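OLD nuclease (Thermus scotoductus, PDB 6P74) degrades linear or supercoiled double-stranded DNA from 5' to 3', nicks and linearizes circular DNA, and has a DNA-stimulated ATPase activity, though ATP does not stimulate the nuclease. Local coordinates at residues 377-382 and 403-409; 433-437 and 449-453; 473-479 and 512-518. One frame throughout, in Å; residues are numbered along the deposited sequence.

Contact 1: 377-382 and 403-409; sequences EGYGDR and VVDCGGK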
ATOM      1  N   GLU A 377      39.352 -11.447 -14.659  1.00 51.98           N
ATOM      2  CA  GLU A 377      39.446 -12.888 -14.894  1.00 61.25           C
ATOM      3  C   GLU A 377      39.269 -13.703 -13.623  1.00 64.40           C
ATOM      4  O   GLU A 377      38.558 -14.718 -13.624  1.00 64.41           O
ATOM      5  CB  GLU A 377      40.773 -13.261 -15.523  1.00 55.51           C
ATOM      6  CG  GLU A 377      40.975 -12.745 -16.919  1.00 65.26           C
ATOM      7  CD  GLU A 377      42.396 -12.987 -17.402  1.00 73.07           C
ATOM      8  OE1 GLU A 377      42.718 -14.143 -17.720  1.00 77.46           O
ATOM      9  OE2 GLU A 377      43.205 -12.035 -17.423  1.00 77.89           O
ATOM     10  N   GLY A 378      39.934 -13.313 -12.541  1.00 58.70           N
ATOM     11  CA  GLY A 378      40.181 -14.295 -11.499  1.00 58.43           C
ATOM     12  C   GLY A 378      40.385 -13.677 -10.136  1.00 63.86           C
ATOM     13  O   GLY A 378      40.301 -12.460  -9.955  1.00 65.95           O
ATOM     14  N   TYR A 379      40.632 -14.560  -9.168  1.00 67.43           N
ATOM     15  CA  TYR A 379      40.692 -14.134  -7.776  1.00 66.55           C
ATOM     16  C   TYR A 379      41.819 -13.127  -7.561  1.00 66.12           C
ATOM     17  O   TYR A 379      41.617 -12.063  -6.960  1.00 60.19           O
ATOM     18  CB  TYR A 379      40.867 -15.352  -6.876  1.00 69.87           C
ATOM     19  CG  TYR A 379      41.046 -15.000  -5.425  1.00 72.41           C
ATOM     20  CD1 TYR A 379      39.949 -14.725  -4.619  1.00 75.27           C
ATOM     21  CD2 TYR A 379      42.320 -14.929  -4.864  1.00 72.93           C
ATOM     22  CE1 TYR A 379      40.111 -14.397  -3.279  1.00 80.27           C
ATOM     23  CE2 TYR A 379      42.494 -14.601  -3.544  1.00 79.58           C
ATOM     24  CZ  TYR A 379      41.387 -14.342  -2.750  1.00 82.77           C
ATOM     25  OH  TYR A 379      41.575 -14.006  -1.439  1.00 91.61           O
ATOM     26  N   GLY A 380      43.013 -13.441  -8.067  1.00 62.22           N
ATOM     27  CA  GLY A 380      44.126 -12.509  -7.961  1.00 64.17           C
ATOM     28  C   GLY A 380      43.844 -11.159  -8.599  1.00 66.72           C
ATOM     29  O   GLY A 380      44.301 -10.125  -8.106  1.00 67.03           O
ATOM     30  N   ASP A 381      43.069 -11.138  -9.680  1.00 61.82           N
ATOM     31  CA  ASP A 381      42.785  -9.858 -10.321  1.00 60.41           C
ATOM     32  C   ASP A 381      41.836  -9.024  -9.476  1.00 58.84           C
ATOM     33  O   ASP A 381      41.974  -7.797  -9.403  1.00 59.37           O
ATOM     34  CB  ASP A 381      42.220 -10.090 -11.720  1.00 61.20           C
ATOM     35  CG  ASP A 381      43.077 -11.050 -12.530  1.00 70.04           C
ATOM     36  OD1 ASP A 381      44.275 -10.722 -12.785  1.00 69.83           O
ATOM     37  OD2 ASP A 381      42.560 -12.142 -12.890  1.00 63.34           O
ATOM     38  N   ARG A 382      40.864  -9.672  -8.834  1.00 59.36           N
ATOM     39  CA  ARG A 382      39.956  -8.952  -7.950  1.00 64.28           C
ATOM     40  C   ARG A 382      40.715  -8.340  -6.777  1.00 63.76           C
ATOM     41  O   ARG A 382      40.561  -7.149  -6.481  1.00 68.73           O
ATOM     42  CB  ARG A 382      38.860  -9.891  -7.457  1.00 61.60           C
ATOM     43  CG  ARG A 382      37.777  -9.194  -6.682  1.00 68.22           C
ATOM     44  CD  ARG A 382      36.499 -10.006  -6.693  1.00 68.25           C
ATOM     45  NE  ARG A 382      35.433  -9.227  -6.093  1.00 68.18           N
ATOM     46  CZ  ARG A 382      35.210  -9.145  -4.791  1.00 66.19           C
ATOM     47  NH1 ARG A 382      35.970  -9.814  -3.934  1.00 62.06           N
ATOM     48  NH2 ARG A 382      34.231  -8.378  -4.350  1.00 65.43           N
ATOM     49  N   VAL A 403      33.025  -5.420  -8.438  1.00 65.82           N
ATOM     50  CA  VAL A 403      34.222  -5.998  -9.016  1.00 59.70           C
ATOM     51  C   VAL A 403      33.999  -7.502  -9.077  1.00 63.13           C
ATOM     52  O   VAL A 403      33.890  -8.164  -8.042  1.00 63.43           O
ATOM     53  CB  VAL A 403      35.461  -5.644  -8.190  1.00 64.08           C
ATOM     54  CG1 VAL A 403      36.697  -6.314  -8.797  1.00 59.40           C
ATOM     55  CG2 VAL A 403      35.596  -4.119  -8.097  1.00 67.03           C
ATOM     56  N   VAL A 404      33.945  -8.058 -10.281  1.00 67.49           N
ATOM     57  CA  VAL A 404      33.438  -9.410 -10.492  1.00 61.33           C
ATOM     58  C   VAL A 404      34.554 -10.302 -11.015  1.00 66.14           C
ATOM     59  O   VAL A 404      35.100 -10.066 -12.100  1.00 66.59           O
ATOM     60  CB  VAL A 404      32.251  -9.409 -11.456  1.00 60.25           C
ATOM     61  CG1 VAL A 404      32.688  -8.911 -12.821  1.00 62.15           C
ATOM     62  CG2 VAL A 404      31.721 -10.794 -11.544  1.00 60.49           C
ATOM     63  N   ASP A 405      34.865 -11.338 -10.245  1.00 71.66           N
ATOM     64  CA  ASP A 405      35.763 -12.424 -10.631  1.00 64.44           C
ATOM     65  C   ASP A 405      34.985 -13.368 -11.551  1.00 62.02           C
ATOM     66  O   ASP A 405      34.082 -14.089 -11.107  1.00 59.85           O
ATOM     67  CB  ASP A 405      36.253 -13.079  -9.333  1.00 64.69           C
ATOM     68  CG  ASP A 405      36.897 -14.452  -9.518  1.00 72.95           C
ATOM     69  OD1 ASP A 405      37.015 -14.948 -10.654  1.00 73.21           O
ATOM     70  OD2 ASP A 405      37.298 -15.040  -8.472  1.00 75.57           O
ATOM     71  N   CYS A 406      35.285 -13.342 -12.840  1.00 63.24           N
ATOM     72  CA  CYS A 406      34.408 -14.015 -13.797  1.00 61.90           C
ATOM     73  C   CYS A 406      34.808 -15.458 -14.079  1.00 65.42           C
ATOM     74  O   CYS A 406      34.076 -16.164 -14.787  1.00 62.67           O
ATOM     75  CB  CYS A 406      34.353 -13.243 -15.119  1.00 56.57           C
ATOM     76  SG  CYS A 406      33.677 -11.541 -15.016  1.00 58.70           S
ATOM     77  N   GLY A 407      35.933 -15.923 -13.544  1.00 58.35           N
ATOM     78  CA  GLY A 407      36.332 -17.291 -13.795  1.00 59.08           C
ATOM     79  C   GLY A 407      37.032 -17.520 -15.118  1.00 60.65           C
ATOM     80  O   GLY A 407      36.880 -18.597 -15.714  1.00 66.23           O
ATOM     81  N   GLY A 408      37.787 -16.533 -15.607  1.00 56.43           N
ATOM     82  CA  GLY A 408      38.577 -16.692 -16.820  1.00 57.13           C
ATOM     83  C   GLY A 408      37.911 -16.000 -17.990  1.00 59.53           C
ATOM     84  O   GLY A 408      36.845 -15.392 -17.864  1.00 58.27           O
ATOM     85  N   LYS A 409      38.549 -16.098 -19.164  1.00 62.49           N
ATOM     86  CA  LYS A 409      38.115 -15.260 -20.279  1.00 57.43           C
ATOM     87  C   LYS A 409      36.734 -15.669 -20.784  1.00 59.74           C
ATOM     88  O   LYS A 409      35.864 -14.810 -20.988  1.00 57.38           O
ATOM     89  CB  LYS A 409      39.165 -15.279 -21.387  1.00 58.25           C
ATOM     90  CG  LYS A 409      40.474 -14.555 -20.915  1.00 58.84           C
ATOM     91  CD  LYS A 409      41.554 -14.528 -21.995  1.00 58.34           C
ATOM     92  CE  LYS A 409      42.795 -13.749 -21.509  1.00 58.28           C
ATOM     93  NZ  LYS A 409      43.905 -13.819 -22.509  1.00 55.56           N
TER
HETATM   94  O   HOH W   1      41.387 -16.581 -18.584  1.00 61.61           O
HETATM   95  O   HOH W   2      32.696  -5.990  -5.706  1.00 78.25           O
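The E377 carbonyl meets the backbone of G407 and G408 in a polar, backbone-led contact at the C-terminal ends of neighbouring strands of the Toprim sheet. It lies within one beta-alpha-beta unit, formed by strand 372-376, helix 379-391 and strand 401-405. The main bond runs from G408 N to E377 O at 2.8 Å. G407 N gives the same oxygen a second, weak bond. G407 N also reaches D405 OD1 at 3.2 Å, which closes an Asx turn. D405 CG stands anti to the backbone N (chi1 164°), carrying the carboxylate to the start of the facing helix. There OD1 rests on G378 CA at 3.3 Å. The backbone angles of G407 and G408 suit glycine, since a CB would be jammed against the preceding carbonyl.

The second grip is R382. Its chain is extended from CG to NE and runs to the V403 backbone. NE donates to V403 O at 2.7 Å, and the bond is nearly straight (165°). The oxygen lies in the guanidinium plane, but NE sits above the plane of the carbonyl. A water links R382 NH2 to V403 N, so both polar backbone atoms of V403 are engaged. R382 CG packs on V403 CG1 at 3.7 Å.

The E377 and K409 side chains lie alongside each other, with E377 OE1 3.8 Å from K409 CE. Another water donates to E377 OE1 at 2.9 Å and accepts a weak bond from K409 N. E377 OE2 accepts from D431 N, and K409 NZ forms a salt bridge with E456. E377 and D381 are inferred ligands of the two divalent metal cations. V403 also packs on helix 379-391, C406 on helix 409-422, and the backbone of V404 pairs with strand 372-376.

Contact 2: 433-437 and 449-453; sequences DVWPI and QEQEN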
ATOM      1  N   ASP A 433      48.248 -12.633 -22.264  1.00 64.85           N
ATOM      2  CA  ASP A 433      48.648 -14.045 -22.175  1.00 63.34           C
ATOM      3  C   ASP A 433      49.200 -14.584 -23.489  1.00 66.19           C
ATOM      4  O   ASP A 433      48.977 -15.740 -23.841  1.00 71.24           O
ATOM      5  CB  ASP A 433      47.498 -14.913 -21.689  1.00 60.68           C
ATOM      6  CG  ASP A 433      47.288 -14.778 -20.202  1.00 63.20           C
ATOM      7  OD1 ASP A 433      48.297 -14.550 -19.501  1.00 63.16           O
ATOM      8  OD2 ASP A 433      46.145 -14.904 -19.728  1.00 66.38           O
ATOM      9  N   VAL A 434      49.946 -13.745 -24.195  1.00 63.08           N
ATOM     10  CA  VAL A 434      50.673 -14.121 -25.397  1.00 59.60           C
ATOM     11  C   VAL A 434      52.149 -13.935 -25.091  1.00 62.83           C
ATOM     12  O   VAL A 434      52.540 -12.914 -24.520  1.00 74.40           O
ATOM     13  CB  VAL A 434      50.231 -13.256 -26.587  1.00 55.11           C
ATOM     14  CG1 VAL A 434      51.158 -13.439 -27.819  1.00 57.81           C
ATOM     15  CG2 VAL A 434      48.745 -13.515 -26.863  1.00 60.61           C
ATOM     16  N   TRP A 435      52.959 -14.922 -25.438  1.00 63.55           N
ATOM     17  CA  TRP A 435      54.346 -14.924 -25.001  1.00 65.62           C
ATOM     18  C   TRP A 435      55.260 -15.198 -26.181  1.00 69.51           C
ATOM     19  O   TRP A 435      54.908 -15.991 -27.053  1.00 80.19           O
ATOM     20  CB  TRP A 435      54.550 -15.986 -23.914  1.00 61.51           C
ATOM     21  CG  TRP A 435      53.615 -15.764 -22.771  1.00 68.79           C
ATOM     22  CD1 TRP A 435      52.390 -16.368 -22.558  1.00 64.44           C
ATOM     23  CD2 TRP A 435      53.796 -14.836 -21.700  1.00 66.77           C
ATOM     24  NE1 TRP A 435      51.813 -15.867 -21.419  1.00 67.18           N
ATOM     25  CE2 TRP A 435      52.657 -14.928 -20.871  1.00 70.92           C
ATOM     26  CE3 TRP A 435      54.815 -13.935 -21.365  1.00 71.45           C
ATOM     27  CZ2 TRP A 435      52.514 -14.161 -19.712  1.00 69.73           C
ATOM     28  CZ3 TRP A 435      54.673 -13.177 -20.229  1.00 71.98           C
ATOM     29  CH2 TRP A 435      53.525 -13.285 -19.415  1.00 67.94           C
ATOM     30  N   PRO A 436      56.432 -14.562 -26.252  1.00 85.28           N
ATOM     31  CA  PRO A 436      57.355 -14.883 -27.343  1.00 93.69           C
ATOM     32  C   PRO A 436      57.815 -16.331 -27.262  1.00 89.44           C
ATOM     33  O   PRO A 436      57.970 -16.904 -26.180  1.00 86.47           O
ATOM     34  CB  PRO A 436      58.519 -13.909 -27.123  1.00100.49           C
ATOM     35  CG  PRO A 436      58.449 -13.570 -25.677  1.00 96.95           C
ATOM     36  CD  PRO A 436      56.985 -13.511 -25.380  1.00 78.71           C
ATOM     37  N   ILE A 437      58.029 -16.924 -28.434  1.00 82.82           N
ATOM     38  CA  ILE A 437      58.418 -18.322 -28.506  1.00 75.45           C
ATOM     39  C   ILE A 437      59.916 -18.427 -28.244  1.00 85.98           C
ATOM     40  O   ILE A 437      60.722 -17.676 -28.812  1.00 84.36           O
ATOM     41  CB  ILE A 437      58.017 -18.932 -29.859  1.00 77.03           C
ATOM     42  CG1 ILE A 437      56.539 -19.357 -29.842  1.00 77.62           C
ATOM     43  CG2 ILE A 437      58.847 -20.152 -30.157  1.00 81.62           C
ATOM     44  CD1 ILE A 437      55.596 -18.371 -30.479  1.00 77.63           C
ATOM     45  N   GLN A 449      53.483 -23.472 -27.690  1.00 61.87           N
ATOM     46  CA  GLN A 449      53.452 -22.033 -27.455  1.00 63.00           C
ATOM     47  C   GLN A 449      52.740 -21.295 -28.590  1.00 66.03           C
ATOM     48  O   GLN A 449      51.871 -20.447 -28.346  1.00 64.70           O
ATOM     49  CB  GLN A 449      54.862 -21.497 -27.277  1.00 65.31           C
ATOM     50  CG  GLN A 449      55.386 -21.604 -25.868  1.00 85.73           C
ATOM     51  CD  GLN A 449      56.676 -20.810 -25.690  1.00 96.41           C
ATOM     52  OE1 GLN A 449      56.637 -19.607 -25.396  1.00109.41           O
ATOM     53  NE2 GLN A 449      57.825 -21.470 -25.896  1.00 88.02           N
ATOM     54  N   GLU A 450      53.098 -21.596 -29.844  1.00 59.54           N
ATOM     55  CA  GLU A 450      52.400 -20.965 -30.957  1.00 65.14           C
ATOM     56  C   GLU A 450      50.902 -21.195 -30.860  1.00 66.78           C
ATOM     57  O   GLU A 450      50.105 -20.260 -30.987  1.00 64.30           O
ATOM     58  CB  GLU A 450      52.907 -21.510 -32.277  1.00 72.21           C
ATOM     59  CG  GLU A 450      53.849 -20.626 -32.978  1.00 80.49           C
ATOM     60  CD  GLU A 450      54.535 -21.378 -34.070  1.00 93.07           C
ATOM     61  OE1 GLU A 450      54.053 -21.323 -35.224  1.00 97.89           O
ATOM     62  OE2 GLU A 450      55.534 -22.062 -33.758  1.00 99.59           O
ATOM     63  N   GLN A 451      50.501 -22.448 -30.640  1.00 67.31           N
ATOM     64  CA  GLN A 451      49.081 -22.753 -30.620  1.00 66.26           C
ATOM     65  C   GLN A 451      48.397 -22.074 -29.447  1.00 67.44           C
ATOM     66  O   GLN A 451      47.284 -21.560 -29.589  1.00 71.72           O
ATOM     67  CB  GLN A 451      48.874 -24.256 -30.580  1.00 60.64           C
ATOM     68  CG  GLN A 451      49.108 -24.928 -31.899  1.00 69.40           C
ATOM     69  CD  GLN A 451      49.354 -26.421 -31.749  1.00 81.18           C
ATOM     70  OE1 GLN A 451      49.452 -26.943 -30.625  1.00 78.29           O
ATOM     71  NE2 GLN A 451      49.475 -27.118 -32.886  1.00 81.48           N
ATOM     72  N   GLU A 452      49.052 -22.033 -28.287  1.00 62.21           N
ATOM     73  CA  GLU A 452      48.468 -21.321 -27.154  1.00 63.44           C
ATOM     74  C   GLU A 452      48.336 -19.822 -27.433  1.00 59.45           C
ATOM     75  O   GLU A 452      47.316 -19.217 -27.091  1.00 66.56           O
ATOM     76  CB  GLU A 452      49.297 -21.569 -25.900  1.00 65.22           C
ATOM     77  CG  GLU A 452      49.014 -22.922 -25.283  1.00 83.32           C
ATOM     78  CD  GLU A 452      50.124 -23.400 -24.355  1.00 92.35           C
ATOM     79  OE1 GLU A 452      50.218 -24.638 -24.164  1.00 88.55           O
ATOM     80  OE2 GLU A 452      50.897 -22.542 -23.843  1.00 93.11           O
ATOM     81  N   ASN A 453      49.354 -19.202 -28.041  1.00 52.25           N
ATOM     82  CA  ASN A 453      49.243 -17.790 -28.404  1.00 61.48           C
ATOM     83  C   ASN A 453      48.036 -17.544 -29.301  1.00 61.76           C
ATOM     84  O   ASN A 453      47.257 -16.617 -29.062  1.00 64.20           O
ATOM     85  CB  ASN A 453      50.531 -17.303 -29.068  1.00 60.33           C
ATOM     86  CG  ASN A 453      51.650 -17.129 -28.069  1.00 63.28           C
ATOM     87  OD1 ASN A 453      51.418 -17.159 -26.866  1.00 68.66           O
ATOM     88  ND2 ASN A 453      52.864 -16.939 -28.556  1.00 61.65           N
TER
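N453 reaches from helix 443-467 to the backbone of W435 in the loop that follows strand 426-431. Its CB lies 4.1 Å from V434 CG1. CG comes next and meets the same methyl at 3.7 Å. CG stands anti to the carbonyl carbon (chi1 -74°), and this swings the amide out to the loop. OD1 then accepts from W435 N at 3.1 Å. That bond is fairly straight at the hydrogen (164°), but the donor stands above the plane of the amide carbonyl. ND2 donates to W435 O at 2.7 Å, with the oxygen close to the plane of the amide. One amide thus reads both the N-H and the C=O of a single residue. The two bonds fix the amide's rotation and give each of its polar atoms a partner in a buried residue.

I437 covers the preceding turn of the helix. Its CD1 lies 3.6 Å from N453 ND2 and also touches E450 CG. Its CG1 rests on Q449 CB at 3.7 Å, where the two side chains run antiparallel past one another.

D433, at the start of the loop, is an inferred metal ligand. The loop lies along one side of helix 443-467, where V434 also touches Q457. W435 leans on P477 and S478, beyond the end of strand 472-475.

Contact 3: 473-479 and 512-518; sequences FVVQPSL and LRPFVEA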
ATOM      1  N   PHE A 473      40.343  -3.188 -21.399  1.00 65.13           N
ATOM      2  CA  PHE A 473      41.746  -2.882 -21.136  1.00 65.01           C
ATOM      3  C   PHE A 473      42.540  -4.184 -21.077  1.00 60.96           C
ATOM      4  O   PHE A 473      42.116  -5.138 -20.420  1.00 60.45           O
ATOM      5  CB  PHE A 473      41.876  -2.086 -19.834  1.00 58.59           C
ATOM      6  CG  PHE A 473      41.204  -0.737 -19.899  1.00 59.09           C
ATOM      7  CD1 PHE A 473      39.821  -0.635 -19.878  1.00 61.41           C
ATOM      8  CD2 PHE A 473      41.950   0.414 -20.068  1.00 59.80           C
ATOM      9  CE1 PHE A 473      39.191   0.600 -19.985  1.00 62.88           C
ATOM     10  CE2 PHE A 473      41.331   1.662 -20.151  1.00 61.90           C
ATOM     11  CZ  PHE A 473      39.950   1.756 -20.104  1.00 58.72           C
ATOM     12  N   VAL A 474      43.684  -4.233 -21.761  1.00 60.86           N
ATOM     13  CA  VAL A 474      44.457  -5.464 -21.834  1.00 65.04           C
ATOM     14  C   VAL A 474      45.798  -5.252 -21.146  1.00 60.00           C
ATOM     15  O   VAL A 474      46.576  -4.384 -21.550  1.00 59.51           O
ATOM     16  CB  VAL A 474      44.655  -5.943 -23.272  1.00 61.46           C
ATOM     17  CG1 VAL A 474      45.416  -7.258 -23.237  1.00 63.54           C
ATOM     18  CG2 VAL A 474      43.267  -6.118 -23.982  1.00 62.32           C
ATOM     19  N   VAL A 475      46.073  -6.050 -20.115  1.00 63.88           N
ATOM     20  CA  VAL A 475      47.384  -6.017 -19.465  1.00 69.44           C
ATOM     21  C   VAL A 475      48.339  -6.911 -20.249  1.00 64.27           C
ATOM     22  O   VAL A 475      48.124  -8.123 -20.335  1.00 62.64           O
ATOM     23  CB  VAL A 475      47.301  -6.466 -18.000  1.00 64.11           C
ATOM     24  CG1 VAL A 475      48.697  -6.325 -17.368  1.00 55.07           C
ATOM     25  CG2 VAL A 475      46.289  -5.648 -17.245  1.00 55.74           C
ATOM     26  N   GLN A 476      49.390  -6.316 -20.819  1.00 60.96           N
ATOM     27  CA  GLN A 476      50.394  -6.964 -21.676  1.00 63.46           C
ATOM     28  C   GLN A 476      51.699  -7.157 -20.919  1.00 66.55           C
ATOM     29  O   GLN A 476      52.281  -6.159 -20.461  1.00 67.37           O
ATOM     30  CB  GLN A 476      50.673  -6.087 -22.897  1.00 63.07           C
ATOM     31  CG  GLN A 476      49.452  -5.636 -23.634  1.00 72.83           C
ATOM     32  CD  GLN A 476      49.824  -5.082 -24.978  1.00 81.34           C
ATOM     33  OE1 GLN A 476      50.102  -3.896 -25.105  1.00 87.16           O
ATOM     34  NE2 GLN A 476      49.885  -5.949 -25.985  1.00 87.89           N
ATOM     35  N   PRO A 477      52.232  -8.379 -20.816  1.00 61.43           N
ATOM     36  CA  PRO A 477      51.593  -9.618 -21.250  1.00 60.07           C
ATOM     37  C   PRO A 477      50.598 -10.129 -20.223  1.00 61.79           C
ATOM     38  O   PRO A 477      49.711 -10.881 -20.605  1.00 57.37           O
ATOM     39  CB  PRO A 477      52.755 -10.601 -21.394  1.00 63.25           C
ATOM     40  CG  PRO A 477      53.828 -10.064 -20.459  1.00 70.11           C
ATOM     41  CD  PRO A 477      53.678  -8.559 -20.542  1.00 59.79           C
ATOM     42  N   SER A 478      50.738  -9.730 -18.959  1.00 59.08           N
ATOM     43  CA  SER A 478      49.841 -10.204 -17.905  1.00 65.91           C
ATOM     44  C   SER A 478      50.051  -9.362 -16.660  1.00 63.56           C
ATOM     45  O   SER A 478      51.109  -8.758 -16.481  1.00 60.81           O
ATOM     46  CB  SER A 478      50.102 -11.670 -17.557  1.00 67.31           C
ATOM     47  OG  SER A 478      51.416 -11.796 -17.023  1.00 61.40           O
ATOM     48  N   LEU A 479      49.050  -9.377 -15.775  1.00 61.14           N
ATOM     49  CA  LEU A 479      49.170  -8.660 -14.506  1.00 62.67           C
ATOM     50  C   LEU A 479      50.305  -9.223 -13.671  1.00 62.78           C
ATOM     51  O   LEU A 479      51.036  -8.467 -13.013  1.00 64.39           O
ATOM     52  CB  LEU A 479      47.852  -8.704 -13.720  1.00 60.10           C
ATOM     53  CG  LEU A 479      47.804  -7.935 -12.387  1.00 64.99           C
ATOM     54  CD1 LEU A 479      47.915  -6.460 -12.585  1.00 60.66           C
ATOM     55  CD2 LEU A 479      46.544  -8.255 -11.529  1.00 64.05           C
ATOM     56  N   LEU A 512      51.486  -1.763 -15.998  1.00 68.65           N
ATOM     57  CA  LEU A 512      50.339  -1.708 -15.098  1.00 73.82           C
ATOM     58  C   LEU A 512      49.271  -0.703 -15.531  1.00 70.23           C
ATOM     59  O   LEU A 512      48.125  -0.786 -15.062  1.00 71.57           O
ATOM     60  CB  LEU A 512      50.836  -1.351 -13.700  1.00 69.06           C
ATOM     61  CG  LEU A 512      50.082  -1.794 -12.462  1.00 71.81           C
ATOM     62  CD1 LEU A 512      49.573  -3.208 -12.581  1.00 65.41           C
ATOM     63  CD2 LEU A 512      51.079  -1.711 -11.332  1.00 80.71           C
ATOM     64  N   ARG A 513      49.625   0.229 -16.412  1.00 61.18           N
ATOM     65  CA  ARG A 513      48.726   1.320 -16.775  1.00 63.44           C
ATOM     66  C   ARG A 513      47.344   0.872 -17.227  1.00 58.57           C
ATOM     67  O   ARG A 513      46.359   1.481 -16.784  1.00 62.36           O
ATOM     68  CB  ARG A 513      49.397   2.166 -17.865  1.00 71.73           C
ATOM     69  CG  ARG A 513      48.487   3.214 -18.495  1.00 67.78           C
ATOM     70  CD  ARG A 513      49.173   3.908 -19.673  1.00 57.58           C
ATOM     71  NE  ARG A 513      50.286   4.739 -19.226  1.00 65.53           N
ATOM     72  CZ  ARG A 513      51.291   5.087 -20.019  1.00 67.17           C
ATOM     73  NH1 ARG A 513      51.313   4.639 -21.271  1.00 60.39           N
ATOM     74  NH2 ARG A 513      52.271   5.854 -19.565  1.00 62.60           N
ATOM     75  N   PRO A 514      47.181  -0.149 -18.078  1.00 56.82           N
ATOM     76  CA  PRO A 514      45.816  -0.514 -18.491  1.00 63.26           C
ATOM     77  C   PRO A 514      44.971  -0.989 -17.326  1.00 66.29           C
ATOM     78  O   PRO A 514      43.748  -0.804 -17.349  1.00 62.85           O
ATOM     79  CB  PRO A 514      46.048  -1.612 -19.551  1.00 55.48           C
ATOM     80  CG  PRO A 514      47.523  -1.352 -20.018  1.00 50.82           C
ATOM     81  CD  PRO A 514      48.174  -1.035 -18.705  1.00 55.35           C
ATOM     82  N   PHE A 515      45.600  -1.537 -16.275  1.00 67.99           N
ATOM     83  CA  PHE A 515      44.844  -1.985 -15.114  1.00 62.65           C
ATOM     84  C   PHE A 515      44.324  -0.802 -14.321  1.00 60.72           C
ATOM     85  O   PHE A 515      43.147  -0.765 -13.962  1.00 58.15           O
ATOM     86  CB  PHE A 515      45.700  -2.890 -14.224  1.00 73.70           C
ATOM     87  CG  PHE A 515      44.894  -3.764 -13.305  1.00 70.20           C
ATOM     88  CD1 PHE A 515      44.179  -4.840 -13.799  1.00 70.98           C
ATOM     89  CD2 PHE A 515      44.855  -3.523 -11.960  1.00 77.49           C
ATOM     90  CE1 PHE A 515      43.422  -5.650 -12.959  1.00 71.73           C
ATOM     91  CE2 PHE A 515      44.105  -4.335 -11.118  1.00 82.22           C
ATOM     92  CZ  PHE A 515      43.372  -5.392 -11.624  1.00 68.79           C
ATOM     93  N   VAL A 516      45.178   0.186 -14.034  1.00 64.88           N
ATOM     94  CA  VAL A 516      44.651   1.281 -13.231  1.00 65.27           C
ATOM     95  C   VAL A 516      43.748   2.178 -14.090  1.00 64.21           C
ATOM     96  O   VAL A 516      42.750   2.710 -13.591  1.00 68.19           O
ATOM     97  CB  VAL A 516      45.782   2.048 -12.477  1.00 63.78           C
ATOM     98  CG1 VAL A 516      47.119   1.365 -12.588  1.00 60.44           C
ATOM     99  CG2 VAL A 516      45.857   3.514 -12.816  1.00 61.02           C
ATOM    100  N   GLU A 517      44.021   2.308 -15.392  1.00 60.34           N
ATOM    101  CA  GLU A 517      43.101   3.076 -16.218  0.50 63.14           C
ATOM    102  C   GLU A 517      41.735   2.399 -16.317  1.00 61.29           C
ATOM    103  O   GLU A 517      40.706   3.091 -16.316  1.00 64.32           O
ATOM    104  CB  GLU A 517      43.711   3.335 -17.597  0.50 64.04           C
ATOM    105  CG  GLU A 517      44.062   4.808 -17.781  0.50 69.95           C
ATOM    106  CD  GLU A 517      42.930   5.726 -17.310  0.50 86.44           C
ATOM    107  OE1 GLU A 517      43.215   6.628 -16.479  0.50 84.99           O
ATOM    108  OE2 GLU A 517      41.770   5.565 -17.784  0.50 91.06           O
ATOM    109  N   ALA A 518      41.689   1.064 -16.370  1.00 61.09           N
ATOM    110  CA  ALA A 518      40.396   0.383 -16.299  1.00 54.44           C
ATOM    111  C   ALA A 518      39.619   0.810 -15.059  1.00 61.40           C
ATOM    112  O   ALA A 518      38.408   1.092 -15.130  1.00 65.06           O
ATOM    113  CB  ALA A 518      40.586  -1.132 -16.305  1.00 58.99           C
TER
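F473 and A518 make the main CH-pi contact between strand 472-475 and helix 513-523. A518 CA sits over the centre of the F473 ring, 3.7 Å from its centroid and 9° off the ring normal. F473 CG is anti to the carbonyl carbon (chi1 -64°), which helps turn a ring face onto A518. A second CH-pi contact joins L479 and F515. L479 CD1 lies 4.2 Å from the F515 ring centroid, over the face but offset toward the rim.

Apolar contacts fill in between. V475 CG2 meets F515 CD1 at 4.1 Å. L479 CD1 also touches L512 CD1 at 3.7 Å.

Backbone oxygens meet side-chain carbons as well. P514 CB lies 3.5 Å from V474 O, and F473 CB lies 3.4 Å from P514 O. F515 goes on to helix 379-391, packing on A384 and L388.

S478, an inferred metal ligand, follows the strand and caps helix 479-483 through A481 N. The segment axes run roughly antiparallel, at 147°. This is a helix packed on one face of a parallel sheet, at its edge strand, part of the alpha/beta Toprim fold.

All three contacts lie in the Toprim region, in series along the chain, and none encloses or crosses another. Contact 1 comes first and closes the loop through helix 379-391. Contact 2 follows strand 426-431 and brings the chain back against helix 443-467. Contact 3 closes the longest excursion, tying edge strand 472-475 to helix 513-523. Contacts 1 and 3 reach opposite edges of the four-stranded parallel sheet and meet where D381 touches L479 and F515. Contact 2 meets contact 3 through D433 and P477, and contact 1 through D433 and K409. Together they flank the metal site, where D431 and E480 hold samarium.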